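Local coordinates for protein multicopper oxidase (Arthrobacter sp. FB24, PDB 3GDC) that probably couples the one-electron oxidation of phenolic or related substrates to the reduction of dioxygen to water at copper centres, as laccases do, at residues E7-D12 against N186-H191; R22-T27 against E36-A41; V205-I210 against L256-P261. One frame throughout, in Å; residues are numbered along the deposited sequence.

Contact 1: E7-D12 against N186-H191; sequences ERAGID and NGLPFH
Ala9 and Ile11 meet Leu188 in a buried apolar contact between the end of helix 6-9 with the turn that follows it, and the loop that leads from strand 182-185 to helix 191-194. Leu188 and Ile11 carry most of the contact. CG of Leu188 stands anti to its own carbonyl carbon (chi1 -62°), which turns the branch toward the helix end, where both methyls meet Ala9; CB of Ala9 lies 3.5 Å from Leu188 CD2 and 3.7 Å from Leu188 CD1. The same CD1 also comes 3.4 Å from the backbone O of Ile11, so one branch serves two neighbours. Ile11 spreads its own branches along the loop, with CG2 3.7 Å from Asn186 O and CD1 3.9 Å from Gly187 O. Gly187 adopts positive phi where any beta carbon would collide with Ile11 CG2. At the margin, Asp12 OD1 stops 4.3 Å from CE1 of His191, while NE2 of that ring bonds to Thr14 OG1, in the helix whose first turn Asp12 caps through weak bonds. Gly187 O is satisfied by the hydroxyl of Tyr172, whereas Asn186 O is buried against the isoleucine methyl without a polar partner in the model. Across the two segments themselves, cohesion therefore rests on fitted methyl groups, and the polar groups beside them are paired mainly with surrounding residues.

Contact 2: R22-T27 against E36-A41; sequences RGRTST and EWDIVA
Two flat groups carry this contact, the Trp37 indole and the Arg24 guanidinium. Over one face of the indole sits Gly23, its CA 3.5 Å from Trp37 CD1; a side chain at Gly23 would run into the ring. Gly23 N is 3.2 Å from Trp37 NE1, but both are donors, and both bond to Asp21, the indole NE1 to its backbone O and Gly23 N to Asp21 OD1. The guanidinium has Glu36 CB over one face and Asp38 at its edge. Arg24 grips that carboxylate end-on, Arg24 NH1 to Asp38 OD2 at 3.0 Å and NH2 to Asp38 OD1 at 3.1 Å, with the two planes turned 47° apart. Asp38 OD1 is met on the syn side, somewhat out of the carboxylate plane, and Asp38 OD2 from above it. The grip depends on Arg24 CG lying between its backbone N and carbonyl carbon (chi1 55°): from there an extended chain passes across Glu36 to Asp38. Glu36 OE1 bonds to His79 on strand 75-82, and a water joins Glu36 OE2 to Ser26 OG, 2.6 Å from each oxygen. Beneath the side chains, Arg24 and Glu36 form a hydrogen-bonded antiparallel pair, with Arg24 N to Glu36 O and Glu36 N to Arg24 O both 2.9 Å. This pairing, with its cross-strand salt bridge, belongs to the beta hairpin of strands 20-27 and 33-49, which enters the large N-terminal sheet.

Contact 3: V205-I210 against L256-P261; sequences VRIHLI and LELRFP
Arg206 starts out with CG anti to the backbone N and then bends at chi3 (-63°), which swings its guanidinium alongside Glu257; the glutamate answers with CG anti to its carbonyl carbon (chi1 -63°) and an extended chain pointing the same way. The grip is side-on and falls on a single oxygen: NE lies 2.8 Å and NH2 of Arg206 2.9 Å from Glu257 OE2. Both nitrogens approach from the same face of the carboxylate, well above its plane, and the two flat groups are 41° apart. NH2 also bonds to Pro159 O, which fixes the rotation of the guanidinium further. An alanine here is likely to leave the Glu257 carboxylate without its charged mate and Pro159 O without this donor. The pair sits at a non-hydrogen-bonded position of two antiparallel strands, 205-211 and 253-258, in one sheet of a cupredoxin-like beta sandwich, the fold of multicopper oxidase domains. Hydrogen-bonded pairs flank it, Val205 N reaching Leu258 O at 2.8 Å and Ile207 N reaching Leu256 O at 2.8 Å. Between them Glu257 CA makes a CA-H...O contact of 3.3 Å with Val205 O. The opposite face is wholly apolar in this contact. Leu256 places CD2 3.8 Å from Leu209 CB and packs its CG against Ile207, with Phe221 of the facing sheet touching both leucines. Farther along, Val205 CG2 meets the edge of the Phe260 ring, 4.2 Å from CE2, while Leu258 CD1 covers one face; that ring also meets Phe284, and the Phe260 side chain lies about 11 Å from a bound copper ion.

From the N terminus, the chain first lays down 7-12, which waits for its partner until 186-191. Within the long loop that contact 1 eventually closes lies contact 2, a local hairpin closed after only a few residues, when 36-41 returns against 22-27. Contact 3 follows in series, joining 205-210 to 256-261 across some 45 intervening residues that include the strands 218-223 and 228-232. None crosses another. Contact 1 ties the N-terminal helical lead-in to the loop after strand 182-185 in the second domain, contact 2 belongs to the N-terminal sheet, and contact 3 lies within the second sandwich. They do not touch: nearest atoms of contacts 1 and 3 are about 7 Å apart.

Contact 1: E7-D12 against N186-H191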
ATOM      1  N   GLU A   7      -4.124  33.774  -9.295  1.00 24.92           N
ATOM      2  CA  GLU A   7      -3.421  35.057  -9.295  1.00 25.89           C
ATOM      3  C   GLU A   7      -3.042  35.494  -7.885  1.00 24.98           C
ATOM      4  O   GLU A   7      -1.934  35.974  -7.662  1.00 25.66           O
ATOM      5  CB  GLU A   7      -4.265  36.144  -9.971  1.00 26.35           C
ATOM      6  CG  GLU A   7      -3.537  37.477 -10.130  1.00 30.83           C
ATOM      7  CD  GLU A   7      -4.187  38.395 -11.156  1.00 35.80           C
ATOM      8  OE1 GLU A   7      -4.673  37.886 -12.197  1.00 37.75           O
ATOM      9  OE2 GLU A   7      -4.194  39.628 -10.927  1.00 37.27           O
ATOM     10  N   ARG A   8      -3.966  35.311  -6.946  1.00 24.29           N
ATOM     11  CA  ARG A   8      -3.765  35.677  -5.546  1.00 23.55           C
ATOM     12  C   ARG A   8      -2.870  34.670  -4.824  1.00 23.19           C
ATOM     13  O   ARG A   8      -2.020  35.046  -4.012  1.00 22.56           O
ATOM     14  CB  ARG A   8      -5.125  35.779  -4.850  1.00 24.32           C
ATOM     15  CG  ARG A   8      -5.074  36.041  -3.357  1.00 24.81           C
ATOM     16  CD  ARG A   8      -6.473  36.340  -2.836  1.00 26.63           C
ATOM     17  NE  ARG A   8      -6.588  36.059  -1.411  1.00 28.32           N
ATOM     18  CZ  ARG A   8      -7.741  35.953  -0.755  1.00 29.20           C
ATOM     19  NH1 ARG A   8      -8.902  36.098  -1.397  1.00 29.89           N
ATOM     20  NH2 ARG A   8      -7.733  35.695   0.541  1.00 27.51           N
ATOM     21  N   ALA A   9      -3.065  33.389  -5.127  1.00 22.09           N
ATOM     22  CA  ALA A   9      -2.327  32.323  -4.451  1.00 22.06           C
ATOM     23  C   ALA A   9      -0.838  32.296  -4.810  1.00 22.24           C
ATOM     24  O   ALA A   9       0.009  31.996  -3.956  1.00 22.71           O
ATOM     25  CB  ALA A   9      -2.964  30.986  -4.757  1.00 21.77           C
ATOM     26  N   GLY A  10      -0.526  32.600  -6.068  1.00 22.36           N
ATOM     27  CA  GLY A  10       0.844  32.515  -6.565  1.00 22.47           C
ATOM     28  C   GLY A  10       1.148  31.180  -7.224  1.00 22.77           C
ATOM     29  O   GLY A  10       2.286  30.937  -7.625  1.00 23.13           O
ATOM     30  N   ILE A  11       0.133  30.313  -7.310  1.00 22.14           N
ATOM     31  CA  ILE A  11       0.208  29.011  -8.006  1.00 21.63           C
ATOM     32  C   ILE A  11      -1.051  28.850  -8.869  1.00 20.79           C
ATOM     33  O   ILE A  11      -2.155  29.169  -8.406  1.00 20.88           O
ATOM     34  CB  ILE A  11       0.246  27.814  -6.996  1.00 21.77           C
ATOM     35  CG1 ILE A  11       1.427  27.913  -6.027  1.00 22.14           C
ATOM     36  CG2 ILE A  11       0.276  26.465  -7.726  1.00 22.95           C
ATOM     37  CD1 ILE A  11       1.319  26.960  -4.826  1.00 21.86           C
ATOM     38  N   ASP A  12      -0.892  28.370 -10.105  1.00 19.41           N
ATOM     39  CA  ASP A  12      -2.036  28.031 -10.971  1.00 18.91           C
ATOM     40  C   ASP A  12      -2.055  26.530 -11.241  1.00 17.27           C
ATOM     41  O   ASP A  12      -1.413  26.056 -12.181  1.00 16.42           O
ATOM     42  CB  ASP A  12      -1.999  28.812 -12.291  1.00 19.44           C
ATOM     43  CG  ASP A  12      -3.263  28.616 -13.144  1.00 21.43           C
ATOM     44  OD1 ASP A  12      -4.098  27.725 -12.867  1.00 22.60           O
ATOM     45  OD2 ASP A  12      -3.422  29.375 -14.122  1.00 24.71           O
ATOM     46  N   ASN A 186      -1.652  19.432  -7.251  1.00 14.85           N
ATOM     47  CA  ASN A 186      -1.096  20.552  -8.018  1.00 14.33           C
ATOM     48  C   ASN A 186      -1.040  21.929  -7.356  1.00 14.84           C
ATOM     49  O   ASN A 186      -0.943  22.944  -8.033  1.00 14.70           O
ATOM     50  CB  ASN A 186      -1.717  20.601  -9.430  1.00 14.80           C
ATOM     51  CG  ASN A 186      -1.231  19.470 -10.297  1.00 14.81           C
ATOM     52  OD1 ASN A 186      -0.328  18.726  -9.899  1.00 15.20           O
ATOM     53  ND2 ASN A 186      -1.813  19.324 -11.486  1.00 16.92           N
ATOM     54  N   GLY A 187      -1.079  21.957  -6.025  1.00 15.18           N
ATOM     55  CA  GLY A 187      -0.658  23.138  -5.291  1.00 15.55           C
ATOM     56  C   GLY A 187      -1.662  23.824  -4.391  1.00 15.96           C
ATOM     57  O   GLY A 187      -1.269  24.374  -3.362  1.00 15.80           O
ATOM     58  N   LEU A 188      -2.939  23.814  -4.771  1.00 15.53           N
ATOM     59  CA  LEU A 188      -3.949  24.578  -4.024  1.00 15.35           C
ATOM     60  C   LEU A 188      -5.136  23.723  -3.593  1.00 14.60           C
ATOM     61  O   LEU A 188      -5.843  23.174  -4.438  1.00 14.09           O
ATOM     62  CB  LEU A 188      -4.467  25.749  -4.851  1.00 15.22           C
ATOM     63  CG  LEU A 188      -3.522  26.859  -5.295  1.00 15.65           C
ATOM     64  CD1 LEU A 188      -4.356  27.871  -6.101  1.00 15.95           C
ATOM     65  CD2 LEU A 188      -2.853  27.509  -4.088  1.00 15.49           C
ATOM     66  N   PRO A 189      -5.358  23.615  -2.276  1.00 15.00           N
ATOM     67  CA  PRO A 189      -6.513  22.907  -1.733  1.00 15.06           C
ATOM     68  C   PRO A 189      -7.811  23.327  -2.430  1.00 15.25           C
ATOM     69  O   PRO A 189      -8.066  24.530  -2.601  1.00 15.71           O
ATOM     70  CB  PRO A 189      -6.522  23.362  -0.277  1.00 15.15           C
ATOM     71  CG  PRO A 189      -5.080  23.549   0.029  1.00 15.55           C
ATOM     72  CD  PRO A 189      -4.509  24.161  -1.200  1.00 15.45           C
ATOM     73  N   PHE A 190      -8.584  22.331  -2.857  1.00 15.41           N
ATOM     74  CA  PHE A 190      -9.916  22.511  -3.475  1.00 16.34           C
ATOM     75  C   PHE A 190      -9.978  23.281  -4.805  1.00 16.01           C
ATOM     76  O   PHE A 190     -11.077  23.597  -5.285  1.00 16.61           O
ATOM     77  CB  PHE A 190     -10.904  23.173  -2.500  1.00 16.50           C
ATOM     78  CG  PHE A 190     -11.057  22.462  -1.184  1.00 17.64           C
ATOM     79  CD1 PHE A 190     -11.668  21.212  -1.114  1.00 18.30           C
ATOM     80  CD2 PHE A 190     -10.650  23.073  -0.007  1.00 18.41           C
ATOM     81  CE1 PHE A 190     -11.830  20.563   0.115  1.00 19.27           C
ATOM     82  CE2 PHE A 190     -10.814  22.435   1.231  1.00 18.44           C
ATOM     83  CZ  PHE A 190     -11.404  21.184   1.292  1.00 16.91           C
ATOM     84  N   HIS A 191      -8.831  23.560  -5.424  1.00 15.86           N
ATOM     85  CA  HIS A 191      -8.833  24.296  -6.696  1.00 15.75           C
ATOM     86  C   HIS A 191      -9.734  23.658  -7.758  1.00 15.69           C
ATOM     87  O   HIS A 191     -10.482  24.371  -8.460  1.00 15.94           O
ATOM     88  CB  HIS A 191      -7.404  24.483  -7.230  1.00 14.85           C
ATOM     89  CG  HIS A 191      -7.343  25.044  -8.619  1.00 16.20           C
ATOM     90  ND1 HIS A 191      -7.393  26.397  -8.879  1.00 15.74           N
ATOM     91  CD2 HIS A 191      -7.232  24.433  -9.824  1.00 15.32           C
ATOM     92  CE1 HIS A 191      -7.316  26.594 -10.185  1.00 17.40           C
ATOM     93  NE2 HIS A 191      -7.212  25.419 -10.779  1.00 16.73           N
TER

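Contact 2: R22-T27 against E36-A41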
ATOM      1  N   ARG A  22       9.476  21.008 -21.838  1.00 19.45           N
ATOM      2  CA  ARG A  22      10.359  20.258 -22.734  1.00 20.01           C
ATOM      3  C   ARG A  22      11.774  20.843 -22.821  1.00 20.25           C
ATOM      4  O   ARG A  22      12.641  20.283 -23.491  1.00 19.51           O
ATOM      5  CB  ARG A  22       9.711  20.117 -24.110  1.00 20.77           C
ATOM      6  CG  ARG A  22       8.454  19.239 -24.065  1.00 23.48           C
ATOM      7  CD  ARG A  22       7.684  19.236 -25.369  1.00 28.76           C
ATOM      8  NE  ARG A  22       6.508  18.365 -25.271  1.00 33.11           N
ATOM      9  CZ  ARG A  22       5.390  18.654 -24.600  1.00 34.61           C
ATOM     10  NH1 ARG A  22       5.252  19.812 -23.945  1.00 34.27           N
ATOM     11  NH2 ARG A  22       4.396  17.771 -24.585  1.00 35.89           N
ATOM     12  N   GLY A  23      12.004  21.947 -22.120  1.00 20.37           N
ATOM     13  CA  GLY A  23      13.337  22.542 -22.025  1.00 20.80           C
ATOM     14  C   GLY A  23      13.776  23.208 -23.314  1.00 21.62           C
ATOM     15  O   GLY A  23      12.957  23.490 -24.197  1.00 21.17           O
ATOM     16  N   ARG A  24      15.073  23.470 -23.417  1.00 22.12           N
ATOM     17  CA  ARG A  24      15.650  23.927 -24.672  1.00 23.59           C
ATOM     18  C   ARG A  24      16.521  22.820 -25.242  1.00 23.45           C
ATOM     19  O   ARG A  24      17.266  22.158 -24.514  1.00 23.47           O
ATOM     20  CB  ARG A  24      16.431  25.235 -24.502  1.00 24.16           C
ATOM     21  CG  ARG A  24      17.508  25.204 -23.450  1.00 26.45           C
ATOM     22  CD  ARG A  24      18.252  26.531 -23.416  1.00 29.61           C
ATOM     23  NE  ARG A  24      19.307  26.504 -22.410  1.00 32.35           N
ATOM     24  CZ  ARG A  24      19.145  26.870 -21.144  1.00 33.75           C
ATOM     25  NH1 ARG A  24      17.965  27.309 -20.718  1.00 34.15           N
ATOM     26  NH2 ARG A  24      20.168  26.796 -20.304  1.00 34.49           N
ATOM     27  N   THR A  25      16.389  22.592 -26.543  1.00 23.98           N
ATOM     28  CA  THR A  25      17.030  21.451 -27.173  1.00 24.86           C
ATOM     29  C   THR A  25      18.057  21.868 -28.216  1.00 25.55           C
ATOM     30  O   THR A  25      17.970  22.946 -28.804  1.00 25.03           O
ATOM     31  CB  THR A  25      16.008  20.525 -27.856  1.00 24.96           C
ATOM     32  OG1 THR A  25      15.188  21.294 -28.741  1.00 25.48           O
ATOM     33  CG2 THR A  25      15.120  19.835 -26.818  1.00 25.44           C
ATOM     34  N   SER A  26      19.026  20.985 -28.408  1.00 26.45           N
ATOM     35  CA  SER A  26      19.996  21.074 -29.481  1.00 28.03           C
ATOM     36  C   SER A  26      20.365  19.642 -29.842  1.00 28.97           C
ATOM     37  O   SER A  26      20.043  18.702 -29.100  1.00 28.95           O
ATOM     38  CB  SER A  26      21.220  21.885 -29.041  1.00 27.82           C
ATOM     39  OG  SER A  26      21.753  21.400 -27.818  1.00 28.70           O
ATOM     40  N   THR A  27      21.023  19.475 -30.987  1.00 30.03           N
ATOM     41  CA  THR A  27      21.426  18.163 -31.472  1.00 31.36           C
ATOM     42  C   THR A  27      22.905  17.924 -31.202  1.00 32.03           C
ATOM     43  O   THR A  27      23.750  18.788 -31.484  1.00 31.87           O
ATOM     44  CB  THR A  27      21.141  18.020 -32.980  1.00 31.42           C
ATOM     45  OG1 THR A  27      19.823  18.512 -33.261  1.00 32.76           O
ATOM     46  CG2 THR A  27      21.240  16.565 -33.417  1.00 32.04           C
ATOM     47  N   GLU A  36      17.903  20.891 -22.023  1.00 18.49           N
ATOM     48  CA  GLU A  36      18.393  21.662 -20.866  1.00 18.48           C
ATOM     49  C   GLU A  36      17.344  22.540 -20.201  1.00 17.99           C
ATOM     50  O   GLU A  36      16.475  23.109 -20.856  1.00 17.72           O
ATOM     51  CB  GLU A  36      19.584  22.542 -21.256  1.00 20.11           C
ATOM     52  CG  GLU A  36      20.645  21.813 -22.042  1.00 22.07           C
ATOM     53  CD  GLU A  36      21.759  22.727 -22.461  1.00 25.85           C
ATOM     54  OE1 GLU A  36      22.468  23.233 -21.568  1.00 27.08           O
ATOM     55  OE2 GLU A  36      21.921  22.933 -23.684  1.00 28.24           O
ATOM     56  N   TRP A  37      17.457  22.678 -18.884  1.00 17.69           N
ATOM     57  CA  TRP A  37      16.556  23.542 -18.140  1.00 17.53           C
ATOM     58  C   TRP A  37      17.340  24.366 -17.145  1.00 17.46           C
ATOM     59  O   TRP A  37      18.374  23.920 -16.643  1.00 17.79           O
ATOM     60  CB  TRP A  37      15.549  22.717 -17.340  1.00 17.11           C
ATOM     61  CG  TRP A  37      14.622  21.841 -18.108  1.00 16.73           C
ATOM     62  CD1 TRP A  37      13.368  22.154 -18.527  1.00 16.11           C
ATOM     63  CD2 TRP A  37      14.848  20.477 -18.495  1.00 15.93           C
ATOM     64  NE1 TRP A  37      12.802  21.080 -19.166  1.00 15.46           N
ATOM     65  CE2 TRP A  37      13.685  20.035 -19.159  1.00 16.09           C
ATOM     66  CE3 TRP A  37      15.924  19.589 -18.354  1.00 15.22           C
ATOM     67  CZ2 TRP A  37      13.560  18.744 -19.678  1.00 17.51           C
ATOM     68  CZ3 TRP A  37      15.803  18.300 -18.868  1.00 16.57           C
ATOM     69  CH2 TRP A  37      14.623  17.889 -19.517  1.00 16.82           C
ATOM     70  N   ASP A  38      16.827  25.551 -16.836  1.00 18.09           N
ATOM     71  CA  ASP A  38      17.327  26.331 -15.707  1.00 18.75           C
ATOM     72  C   ASP A  38      16.319  26.240 -14.574  1.00 18.99           C
ATOM     73  O   ASP A  38      15.140  26.566 -14.761  1.00 19.61           O
ATOM     74  CB  ASP A  38      17.500  27.805 -16.080  1.00 19.31           C
ATOM     75  CG  ASP A  38      18.383  27.998 -17.283  1.00 22.62           C
ATOM     76  OD1 ASP A  38      19.414  27.311 -17.370  1.00 24.68           O
ATOM     77  OD2 ASP A  38      18.035  28.836 -18.141  1.00 27.60           O
ATOM     78  N   ILE A  39      16.784  25.805 -13.409  1.00 18.41           N
ATOM     79  CA  ILE A  39      15.923  25.648 -12.239  1.00 18.49           C
ATOM     80  C   ILE A  39      16.563  26.433 -11.102  1.00 18.17           C
ATOM     81  O   ILE A  39      17.764  26.285 -10.825  1.00 17.83           O
ATOM     82  CB  ILE A  39      15.743  24.143 -11.867  1.00 18.18           C
ATOM     83  CG1 ILE A  39      15.003  23.390 -12.993  1.00 18.75           C
ATOM     84  CG2 ILE A  39      15.017  23.988 -10.523  1.00 19.21           C
ATOM     85  CD1 ILE A  39      14.622  21.926 -12.682  1.00 20.55           C
ATOM     86  N   VAL A  40      15.764  27.265 -10.441  1.00 18.20           N
ATOM     87  CA  VAL A  40      16.250  28.093  -9.338  1.00 18.49           C
ATOM     88  C   VAL A  40      15.439  27.808  -8.076  1.00 18.79           C
ATOM     89  O   VAL A  40      14.205  27.828  -8.122  1.00 19.06           O
ATOM     90  CB  VAL A  40      16.144  29.606  -9.673  1.00 18.34           C
ATOM     91  CG1 VAL A  40      16.687  30.453  -8.521  1.00 18.90           C
ATOM     92  CG2 VAL A  40      16.888  29.949 -10.978  1.00 20.06           C
ATOM     93  N   ALA A  41      16.116  27.530  -6.956  1.00 18.81           N
ATOM     94  CA  ALA A  41      15.416  27.411  -5.673  1.00 18.82           C
ATOM     95  C   ALA A  41      15.178  28.807  -5.100  1.00 19.35           C
ATOM     96  O   ALA A  41      16.104  29.613  -4.976  1.00 19.16           O
ATOM     97  CB  ALA A  41      16.179  26.513  -4.685  1.00 18.64           C
TER
HETATM   98  O   HOH W   1      20.498  22.169 -25.694  1.00 24.09           O

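Contact 3: V205-I210 against L256-P261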
ATOM      1  N   VAL A 205      -7.619   9.867 -21.895  1.00 19.58           N
ATOM      2  CA  VAL A 205      -6.993  10.754 -20.918  1.00 18.44           C
ATOM      3  C   VAL A 205      -5.867   9.980 -20.223  1.00 17.74           C
ATOM      4  O   VAL A 205      -6.082   8.861 -19.773  1.00 17.58           O
ATOM      5  CB  VAL A 205      -8.031  11.264 -19.887  1.00 18.49           C
ATOM      6  CG1 VAL A 205      -7.346  12.076 -18.768  1.00 19.35           C
ATOM      7  CG2 VAL A 205      -9.122  12.086 -20.584  1.00 19.44           C
ATOM      8  N   ARG A 206      -4.667  10.569 -20.165  1.00 17.00           N
ATOM      9  CA  ARG A 206      -3.512   9.937 -19.546  1.00 15.81           C
ATOM     10  C   ARG A 206      -2.991  10.865 -18.447  1.00 16.03           C
ATOM     11  O   ARG A 206      -2.605  12.008 -18.709  1.00 15.45           O
ATOM     12  CB  ARG A 206      -2.405   9.652 -20.589  1.00 16.36           C
ATOM     13  CG  ARG A 206      -1.110   9.084 -20.023  1.00 16.35           C
ATOM     14  CD  ARG A 206      -0.123   8.638 -21.128  1.00 17.07           C
ATOM     15  NE  ARG A 206      -0.688   7.551 -21.930  1.00 18.62           N
ATOM     16  CZ  ARG A 206      -0.562   7.433 -23.254  1.00 19.94           C
ATOM     17  NH1 ARG A 206       0.124   8.330 -23.944  1.00 21.25           N
ATOM     18  NH2 ARG A 206      -1.135   6.410 -23.885  1.00 20.38           N
ATOM     19  N   ILE A 207      -2.989  10.365 -17.220  1.00 14.67           N
ATOM     20  CA  ILE A 207      -2.583  11.165 -16.075  1.00 14.15           C
ATOM     21  C   ILE A 207      -1.303  10.595 -15.470  1.00 13.61           C
ATOM     22  O   ILE A 207      -1.236   9.410 -15.151  1.00 13.90           O
ATOM     23  CB  ILE A 207      -3.690  11.179 -14.978  1.00 14.35           C
ATOM     24  CG1 ILE A 207      -5.032  11.642 -15.555  1.00 14.77           C
ATOM     25  CG2 ILE A 207      -3.256  12.056 -13.783  1.00 14.42           C
ATOM     26  CD1 ILE A 207      -6.234  11.380 -14.611  1.00 15.51           C
ATOM     27  N   HIS A 208      -0.307  11.453 -15.289  1.00 12.74           N
ATOM     28  CA  HIS A 208       0.874  11.094 -14.519  1.00 12.75           C
ATOM     29  C   HIS A 208       0.639  11.514 -13.071  1.00 12.45           C
ATOM     30  O   HIS A 208       0.677  12.699 -12.759  1.00 12.63           O
ATOM     31  CB  HIS A 208       2.102  11.800 -15.090  1.00 13.65           C
ATOM     32  CG  HIS A 208       2.355  11.440 -16.515  1.00 13.22           C
ATOM     33  ND1 HIS A 208       3.099  10.342 -16.885  1.00 15.59           N
ATOM     34  CD2 HIS A 208       1.898  11.995 -17.662  1.00 15.34           C
ATOM     35  CE1 HIS A 208       3.116  10.253 -18.203  1.00 16.68           C
ATOM     36  NE2 HIS A 208       2.386  11.237 -18.698  1.00 16.80           N
ATOM     37  N   LEU A 209       0.424  10.535 -12.197  1.00 12.67           N
ATOM     38  CA  LEU A 209       0.074  10.817 -10.794  1.00 12.80           C
ATOM     39  C   LEU A 209       1.247  10.535  -9.889  1.00 12.99           C
ATOM     40  O   LEU A 209       1.743   9.408  -9.863  1.00 12.99           O
ATOM     41  CB  LEU A 209      -1.110   9.940 -10.359  1.00 13.39           C
ATOM     42  CG  LEU A 209      -1.568  10.131  -8.909  1.00 14.25           C
ATOM     43  CD1 LEU A 209      -2.290  11.453  -8.782  1.00 13.14           C
ATOM     44  CD2 LEU A 209      -2.483   8.972  -8.529  1.00 15.25           C
ATOM     45  N   ILE A 210       1.669  11.548  -9.139  1.00 12.30           N
ATOM     46  CA  ILE A 210       2.870  11.465  -8.318  1.00 12.93           C
ATOM     47  C   ILE A 210       2.557  11.843  -6.889  1.00 12.97           C
ATOM     48  O   ILE A 210       1.988  12.905  -6.644  1.00 12.61           O
ATOM     49  CB  ILE A 210       3.958  12.432  -8.838  1.00 13.79           C
ATOM     50  CG1 ILE A 210       4.288  12.101 -10.289  1.00 14.18           C
ATOM     51  CG2 ILE A 210       5.198  12.394  -7.946  1.00 14.30           C
ATOM     52  CD1 ILE A 210       4.844  13.269 -11.068  1.00 15.59           C
ATOM     53  N   LEU A 256      -2.193   6.756 -15.052  1.00 15.43           N
ATOM     54  CA  LEU A 256      -3.575   6.298 -15.164  1.00 16.44           C
ATOM     55  C   LEU A 256      -4.071   6.608 -16.566  1.00 16.82           C
ATOM     56  O   LEU A 256      -3.821   7.701 -17.085  1.00 16.77           O
ATOM     57  CB  LEU A 256      -4.511   6.981 -14.160  1.00 16.87           C
ATOM     58  CG  LEU A 256      -4.147   7.646 -12.830  1.00 20.07           C
ATOM     59  CD1 LEU A 256      -5.331   7.546 -11.880  1.00 18.95           C
ATOM     60  CD2 LEU A 256      -2.877   7.153 -12.156  1.00 19.96           C
ATOM     61  N   GLU A 257      -4.782   5.663 -17.167  1.00 17.19           N
ATOM     62  CA  GLU A 257      -5.381   5.871 -18.483  1.00 18.42           C
ATOM     63  C   GLU A 257      -6.863   5.557 -18.445  1.00 18.38           C
ATOM     64  O   GLU A 257      -7.266   4.493 -17.955  1.00 18.31           O
ATOM     65  CB  GLU A 257      -4.702   5.004 -19.546  1.00 18.39           C
ATOM     66  CG  GLU A 257      -3.231   5.332 -19.770  1.00 20.91           C
ATOM     67  CD  GLU A 257      -2.674   4.705 -21.043  1.00 21.50           C
ATOM     68  OE1 GLU A 257      -3.419   3.970 -21.724  1.00 25.75           O
ATOM     69  OE2 GLU A 257      -1.487   4.959 -21.359  1.00 26.39           O
ATOM     70  N   LEU A 258      -7.673   6.485 -18.937  1.00 18.34           N
ATOM     71  CA  LEU A 258      -9.100   6.221 -19.062  1.00 19.81           C
ATOM     72  C   LEU A 258      -9.795   6.999 -20.175  1.00 19.74           C
ATOM     73  O   LEU A 258      -9.254   7.957 -20.710  1.00 18.99           O
ATOM     74  CB  LEU A 258      -9.805   6.455 -17.722  1.00 19.97           C
ATOM     75  CG  LEU A 258      -9.982   7.877 -17.193  1.00 21.73           C
ATOM     76  CD1 LEU A 258     -10.979   7.804 -16.047  1.00 23.04           C
ATOM     77  CD2 LEU A 258      -8.673   8.463 -16.703  1.00 23.05           C
ATOM     78  N   ARG A 259     -11.006   6.554 -20.515  1.00 20.55           N
ATOM     79  CA  ARG A 259     -11.909   7.292 -21.393  1.00 21.00           C
ATOM     80  C   ARG A 259     -13.219   7.449 -20.625  1.00 21.08           C
ATOM     81  O   ARG A 259     -13.780   6.454 -20.166  1.00 21.47           O
ATOM     82  CB  ARG A 259     -12.166   6.520 -22.691  1.00 21.38           C
ATOM     83  CG  ARG A 259     -10.919   6.141 -23.455  1.00 21.49           C
ATOM     84  CD  ARG A 259     -11.253   5.269 -24.665  1.00 22.82           C
ATOM     85  NE  ARG A 259     -10.059   4.965 -25.464  1.00 24.71           N
ATOM     86  CZ  ARG A 259      -9.623   5.701 -26.486  1.00 26.25           C
ATOM     87  NH1 ARG A 259     -10.274   6.799 -26.863  1.00 25.52           N
ATOM     88  NH2 ARG A 259      -8.527   5.332 -27.146  1.00 26.38           N
ATOM     89  N   PHE A 260     -13.693   8.683 -20.477  1.00 20.58           N
ATOM     90  CA  PHE A 260     -14.936   8.953 -19.745  1.00 20.54           C
ATOM     91  C   PHE A 260     -16.135   8.678 -20.658  1.00 21.04           C
ATOM     92  O   PHE A 260     -16.299   9.360 -21.668  1.00 20.67           O
ATOM     93  CB  PHE A 260     -14.978  10.404 -19.286  1.00 19.89           C
ATOM     94  CG  PHE A 260     -14.010  10.734 -18.184  1.00 20.64           C
ATOM     95  CD1 PHE A 260     -14.433  10.756 -16.856  1.00 20.41           C
ATOM     96  CD2 PHE A 260     -12.684  11.061 -18.471  1.00 19.97           C
ATOM     97  CE1 PHE A 260     -13.546  11.078 -15.824  1.00 20.11           C
ATOM     98  CE2 PHE A 260     -11.791  11.390 -17.442  1.00 19.59           C
ATOM     99  CZ  PHE A 260     -12.219  11.399 -16.124  1.00 19.39           C
ATOM    100  N   PRO A 261     -16.960   7.668 -20.314  1.00 21.64           N
ATOM    101  CA  PRO A 261     -18.058   7.269 -21.208  1.00 22.37           C
ATOM    102  C   PRO A 261     -19.262   8.215 -21.203  1.00 23.11           C
ATOM    103  O   PRO A 261     -20.049   8.182 -22.154  1.00 23.71           O
ATOM    104  CB  PRO A 261     -18.468   5.896 -20.664  1.00 22.27           C
ATOM    105  CG  PRO A 261     -18.140   5.966 -19.214  1.00 21.91           C
ATOM    106  CD  PRO A 261     -16.894   6.813 -19.115  1.00 21.49           C
TER